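Local coordinates for putative adenosine kinase (Schistosoma mansoni, PDB 3VAS), which probably phosphorylates adenosine to AMP at the expense of ATP, as a ribokinase-like (pfkB-family) adenosine kinase, at residues 159-173 against 189-201. Residues are numbered along the deposited sequence; the frame is centred on the assembly and turned at random.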
loop_
_atom_site.group_PDB
_atom_site.type_symbol
_atom_site.label_atom_id
_atom_site.label_comp_id
_atom_site.label_asym_id
_atom_site.label_seq_id
_atom_site.Cartn_x
_atom_site.Cartn_y
_atom_site.Cartn_z
ATOM N N ALA A 159 -15.037 -4.170 -0.785
ATOM C CA ALA A 159 -13.970 -3.631 -1.629
ATOM C C ALA A 159 -13.923 -4.225 -3.040
ATOM O O ALA A 159 -13.440 -3.577 -3.969
ATOM C CB ALA A 159 -12.614 -3.789 -0.939
ATOM N N CYS A 160 -14.421 -5.451 -3.198
ATOM C CA CYS A 160 -14.473 -6.108 -4.506
ATOM C C CYS A 160 -15.414 -5.414 -5.480
ATOM O O CYS A 160 -15.204 -5.464 -6.695
ATOM C CB CYS A 160 -14.910 -7.568 -4.366
ATOM S SG CYS A 160 -13.705 -8.621 -3.551
ATOM N N ASP A 161 -16.452 -4.778 -4.946
ATOM C CA ASP A 161 -17.489 -4.170 -5.775
ATOM C C ASP A 161 -17.070 -2.849 -6.414
ATOM O O ASP A 161 -17.848 -2.245 -7.154
ATOM C CB ASP A 161 -18.783 -3.985 -4.976
ATOM C CG ASP A 161 -19.659 -5.227 -4.988
ATOM O OD1 ASP A 161 -19.133 -6.333 -5.239
ATOM O OD2 ASP A 161 -20.877 -5.097 -4.746
ATOM N N LEU A 162 -15.849 -2.398 -6.131
ATOM C CA LEU A 162 -15.336 -1.180 -6.752
ATOM C C LEU A 162 -15.315 -1.355 -8.266
ATOM O O LEU A 162 -14.705 -2.294 -8.783
ATOM C CB LEU A 162 -13.939 -0.855 -6.234
ATOM C CG LEU A 162 -13.231 0.335 -6.882
ATOM C CD1 LEU A 162 -13.937 1.650 -6.546
ATOM C CD2 LEU A 162 -11.780 0.361 -6.445
ATOM N N SER A 163 -15.998 -0.462 -8.975
ATOM C CA SER A 163 -16.199 -0.647 -10.407
ATOM C C SER A 163 -15.702 0.523 -11.238
ATOM O O SER A 163 -15.560 1.639 -10.748
ATOM C CB SER A 163 -17.678 -0.883 -10.712
ATOM O OG SER A 163 -18.441 0.269 -10.411
ATOM N N LEU A 164 -15.454 0.246 -12.512
ATOM C CA LEU A 164 -15.076 1.274 -13.464
ATOM C C LEU A 164 -16.217 2.279 -13.623
ATOM O O LEU A 164 -15.981 3.465 -13.855
ATOM C CB LEU A 164 -14.732 0.632 -14.811
ATOM C CG LEU A 164 -14.058 1.497 -15.873
ATOM C CD1 LEU A 164 -12.811 2.177 -15.317
ATOM C CD2 LEU A 164 -13.714 0.651 -17.091
ATOM N N ALA A 165 -17.452 1.796 -13.485
ATOM C CA ALA A 165 -18.629 2.653 -13.567
ATOM C C ALA A 165 -18.622 3.758 -12.514
ATOM O O ALA A 165 -19.023 4.888 -12.789
ATOM C CB ALA A 165 -19.910 1.827 -13.457
ATOM N N HIS A 166 -18.176 3.426 -11.306
ATOM C CA HIS A 166 -18.158 4.400 -10.221
ATOM C C HIS A 166 -17.025 5.392 -10.428
ATOM O O HIS A 166 -17.174 6.587 -10.184
ATOM C CB HIS A 166 -17.999 3.702 -8.875
ATOM C CG HIS A 166 -17.680 4.635 -7.751
ATOM N ND1 HIS A 166 -18.637 5.416 -7.138
ATOM C CD2 HIS A 166 -16.507 4.924 -7.140
ATOM C CE1 HIS A 166 -18.068 6.141 -6.191
ATOM N NE2 HIS A 166 -16.776 5.863 -6.173
ATOM N N ILE A 167 -15.892 4.876 -10.887
ATOM C CA ILE A 167 -14.711 5.685 -11.154
ATOM C C ILE A 167 -14.946 6.662 -12.308
ATOM O O ILE A 167 -14.412 7.772 -12.310
ATOM C CB ILE A 167 -13.498 4.777 -11.446
ATOM C CG1 ILE A 167 -13.154 3.956 -10.199
ATOM C CG2 ILE A 167 -12.294 5.586 -11.891
ATOM C CD1 ILE A 167 -12.144 2.855 -10.448
ATOM N N GLU A 168 -15.768 6.261 -13.272
ATOM C CA GLU A 168 -15.982 7.071 -14.469
ATOM C C GLU A 168 -17.101 8.103 -14.337
ATOM O O GLU A 168 -17.374 8.845 -15.282
ATOM C CB GLU A 168 -16.218 6.181 -15.692
ATOM C CG GLU A 168 -14.974 5.447 -16.165
ATOM C CD GLU A 168 -15.215 4.625 -17.416
ATOM O OE1 GLU A 168 -16.335 4.091 -17.581
ATOM O OE2 GLU A 168 -14.281 4.518 -18.239
ATOM N N GLN A 169 -17.748 8.150 -13.177
ATOM C CA GLN A 169 -18.716 9.209 -12.905
ATOM C C GLN A 169 -18.000 10.546 -13.017
ATOM O O GLN A 169 -16.879 10.682 -12.535
ATOM C CB GLN A 169 -19.294 9.068 -11.502
ATOM C CG GLN A 169 -20.311 7.967 -11.340
ATOM C CD GLN A 169 -20.858 7.918 -9.932
ATOM O OE1 GLN A 169 -21.996 8.313 -9.684
ATOM N NE2 GLN A 169 -20.043 7.446 -8.996
ATOM N N PRO A 170 -18.636 11.531 -13.669
ATOM C CA PRO A 170 -18.029 12.856 -13.849
ATOM C C PRO A 170 -17.448 13.449 -12.560
ATOM O O PRO A 170 -16.366 14.037 -12.605
ATOM C CB PRO A 170 -19.197 13.699 -14.356
ATOM C CG PRO A 170 -20.024 12.723 -15.130
ATOM C CD PRO A 170 -19.926 11.418 -14.374
ATOM N N HIS A 171 -18.132 13.273 -11.433
ATOM C CA HIS A 171 -17.690 13.893 -10.183
ATOM C C HIS A 171 -16.555 13.128 -9.507
ATOM O O HIS A 171 -15.929 13.639 -8.579
ATOM C CB HIS A 171 -18.859 14.099 -9.212
ATOM C CG HIS A 171 -19.375 12.834 -8.597
ATOM N ND1 HIS A 171 -20.340 12.053 -9.196
ATOM C CD2 HIS A 171 -19.071 12.222 -7.427
ATOM C CE1 HIS A 171 -20.604 11.012 -8.428
ATOM N NE2 HIS A 171 -19.846 11.090 -7.348
ATOM N N VAL A 172 -16.297 11.908 -9.969
ATOM C CA VAL A 172 -15.184 11.122 -9.454
ATOM C C VAL A 172 -13.990 11.176 -10.407
ATOM O O VAL A 172 -12.845 11.344 -9.977
ATOM C CB VAL A 172 -15.578 9.652 -9.202
ATOM C CG1 VAL A 172 -14.361 8.848 -8.762
ATOM C CG2 VAL A 172 -16.678 9.568 -8.155
ATOM N N TRP A 173 -14.258 11.046 -11.703
ATOM C CA TRP A 173 -13.188 11.103 -12.690
ATOM C C TRP A 173 -12.475 12.452 -12.664
ATOM O O TRP A 173 -11.303 12.546 -13.032
ATOM C CB TRP A 173 -13.704 10.804 -14.101
ATOM C CG TRP A 173 -12.592 10.729 -15.095
ATOM C CD1 TRP A 173 -12.300 11.636 -16.074
ATOM C CD2 TRP A 173 -11.595 9.703 -15.190
ATOM N NE1 TRP A 173 -11.190 11.232 -16.777
ATOM C CE2 TRP A 173 -10.738 10.047 -16.254
ATOM C CE3 TRP A 173 -11.349 8.520 -14.481
ATOM C CZ2 TRP A 173 -9.653 9.256 -16.627
ATOM C CZ3 TRP A 173 -10.268 7.735 -14.850
ATOM C CH2 TRP A 173 -9.435 8.106 -15.914
ATOM N N ILE A 189 -5.276 -4.980 -7.788
ATOM C CA ILE A 189 -5.375 -5.924 -8.895
ATOM C C ILE A 189 -6.529 -6.903 -8.668
ATOM O O ILE A 189 -7.247 -7.247 -9.610
ATOM C CB ILE A 189 -4.045 -6.688 -9.104
ATOM C CG1 ILE A 189 -2.991 -5.752 -9.706
ATOM C CG2 ILE A 189 -4.245 -7.899 -10.005
ATOM C CD1 ILE A 189 -1.573 -6.290 -9.653
ATOM N N ASN A 190 -6.726 -7.317 -7.414
ATOM C CA ASN A 190 -7.770 -8.285 -7.070
ATOM C C ASN A 190 -9.191 -7.713 -7.069
ATOM O O ASN A 190 -10.168 -8.460 -7.173
ATOM C CB ASN A 190 -7.504 -8.914 -5.698
ATOM C CG ASN A 190 -6.198 -9.692 -5.643
ATOM O OD1 ASN A 190 -5.438 -9.573 -4.682
ATOM N ND2 ASN A 190 -5.933 -10.496 -6.672
ATOM N N THR A 191 -9.315 -6.399 -6.938
ATOM C CA THR A 191 -10.631 -5.804 -6.738
ATOM C C THR A 191 -11.131 -5.003 -7.936
ATOM O O THR A 191 -12.313 -5.063 -8.275
ATOM C CB THR A 191 -10.671 -4.921 -5.469
ATOM O OG1 THR A 191 -9.617 -3.951 -5.526
ATOM C CG2 THR A 191 -10.503 -5.774 -4.212
ATOM N N CYS A 192 -10.240 -4.249 -8.575
ATOM C CA CYS A 192 -10.647 -3.413 -9.697
ATOM C C CYS A 192 -9.497 -3.121 -10.653
ATOM O O CYS A 192 -9.086 -1.971 -10.814
ATOM C CB CYS A 192 -11.239 -2.099 -9.188
ATOM S SG CYS A 192 -12.061 -1.135 -10.462
ATOM N N TYR A 193 -8.988 -4.165 -11.294
ATOM C CA TYR A 193 -7.874 -4.002 -12.213
ATOM C C TYR A 193 -8.206 -3.049 -13.360
ATOM O O TYR A 193 -7.360 -2.266 -13.788
ATOM C CB TYR A 193 -7.407 -5.350 -12.761
ATOM C CG TYR A 193 -6.161 -5.200 -13.593
ATOM C CD1 TYR A 193 -4.986 -4.725 -13.026
ATOM C CD2 TYR A 193 -6.165 -5.502 -14.950
ATOM C CE1 TYR A 193 -3.840 -4.573 -13.783
ATOM C CE2 TYR A 193 -5.029 -5.358 -15.715
ATOM C CZ TYR A 193 -3.870 -4.891 -15.127
ATOM O OH TYR A 193 -2.738 -4.738 -15.884
ATOM N N GLU A 194 -9.443 -3.117 -13.840
ATOM C CA GLU A 194 -9.898 -2.277 -14.942
ATOM C C GLU A 194 -9.766 -0.782 -14.623
ATOM O O GLU A 194 -9.326 0.006 -15.459
ATOM C CB GLU A 194 -11.347 -2.635 -15.327
ATOM C CG GLU A 194 -12.315 -2.736 -14.138
ATOM C CD GLU A 194 -13.781 -2.886 -14.557
ATOM O OE1 GLU A 194 -14.040 -3.258 -15.726
ATOM O OE2 GLU A 194 -14.676 -2.630 -13.714
ATOM N N GLY A 195 -10.147 -0.398 -13.411
ATOM C CA GLY A 195 -10.037 0.984 -12.985
ATOM C C GLY A 195 -8.594 1.433 -12.829
ATOM O O GLY A 195 -8.214 2.510 -13.291
ATOM N N MET A 196 -7.776 0.612 -12.181
ATOM C CA MET A 196 -6.392 1.011 -11.961
ATOM C C MET A 196 -5.619 1.054 -13.278
ATOM O O MET A 196 -4.727 1.879 -13.448
ATOM C CB MET A 196 -5.708 0.130 -10.908
ATOM C CG MET A 196 -5.479 -1.301 -11.312
ATOM S SD MET A 196 -4.939 -2.300 -9.908
ATOM C CE MET A 196 -3.316 -1.625 -9.589
ATOM N N LEU A 197 -5.987 0.188 -14.217
ATOM C CA LEU A 197 -5.374 0.203 -15.544
ATOM C C LEU A 197 -5.756 1.474 -16.299
ATOM O O LEU A 197 -4.917 2.096 -16.952
ATOM C CB LEU A 197 -5.788 -1.032 -16.354
ATOM C CG LEU A 197 -5.103 -1.180 -17.715
ATOM C CD1 LEU A 197 -3.587 -1.137 -17.564
ATOM C CD2 LEU A 197 -5.529 -2.465 -18.410
ATOM N N LYS A 198 -7.028 1.851 -16.207
ATOM C CA LYS A 198 -7.505 3.063 -16.856
ATOM C C LYS A 198 -6.777 4.293 -16.316
ATOM O O LYS A 198 -6.340 5.145 -17.085
ATOM C CB LYS A 198 -9.015 3.230 -16.674
ATOM C CG LYS A 198 -9.637 4.143 -17.721
ATOM C CD LYS A 198 -10.868 4.875 -17.206
ATOM C CE LYS A 198 -11.326 5.923 -18.224
ATOM N NZ LYS A 198 -12.302 6.897 -17.661
ATOM N N ILE A 199 -6.645 4.380 -14.995
ATOM C CA ILE A 199 -5.954 5.509 -14.380
ATOM C C ILE A 199 -4.473 5.523 -14.762
ATOM O O ILE A 199 -3.909 6.578 -15.034
ATOM C CB ILE A 199 -6.112 5.513 -12.845
ATOM C CG1 ILE A 199 -7.565 5.811 -12.472
ATOM C CG2 ILE A 199 -5.189 6.547 -12.208
ATOM C CD1 ILE A 199 -7.847 5.737 -10.986
ATOM N N ALA A 200 -3.856 4.344 -14.801
ATOM C CA ALA A 200 -2.452 4.226 -15.184
ATOM C C ALA A 200 -2.197 4.735 -16.606
ATOM O O ALA A 200 -1.216 5.434 -16.857
ATOM C CB ALA A 200 -1.977 2.785 -15.037
ATOM N N LYS A 201 -3.083 4.383 -17.532
ATOM C CA LYS A 201 -2.977 4.864 -18.907
ATOM C C LYS A 201 -3.161 6.379 -18.987
ATOM O O LYS A 201 -2.467 7.051 -19.751
ATOM C CB LYS A 201 -3.987 4.161 -19.815
ATOM C CG LYS A 201 -3.709 2.685 -20.001
ATOM C CD LYS A 201 -4.785 2.013 -20.824
ATOM C CE LYS A 201 -4.487 0.534 -20.985
ATOM N NZ LYS A 201 -5.630 -0.184 -21.607
#
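K198 reaches out from helix 189-205 with its whole chain extended and lays its ammonium over one face of the W173 indole. NZ sits 3.4 Å from the centroid of the six-membered ring of W173, only 6° off the ring normal: a cation-pi contact, with CE following over the same face. The two side chains come from opposite directions. E168 supplies a carboxylate as well, its OE2 lying 3.1 Å from K198 NZ in a salt bridge whose hydrogen bond is weak, so the ammonium is shared between an acid and an aromatic face. CZ3 of the same W173 ring also touches I199 CG1 at 4.1 Å, and H202 meets the indole edge-to-face.

About one turn before E168, L164 lies across the aliphatic part of K198 at about a right angle, CD1 resting on CD. L164 CD1 and I167 CD1 each come to 3.8 Å from G195 CA; the helix backbone itself is the surface these two methyls pack on. In the ribokinase fold, this places the turn and short helix after strand 150-157, together with the start of helix 170-178, against the helix that follows strand 181-185.

The E194 side chain runs aslant to L164. With CG standing over its own backbone, flanked by N and C (chi1 48°), and the rest extended, its carboxylate reaches the start of helix 164-167, where L164 N donates to OE2 at 3.2 Å from well above the carboxylate plane. Next to it, C192 packs its CB 3.7 Å from CD2 of L162, while its SG touches I167 CD1 at 4.0 Å. T191 turns CB and CG2 to the carbonyl of A159; its OG1 is hydrogen-bonded to N32 OD1, and the T191 side chain lies about 6 Å from the bound adenosine.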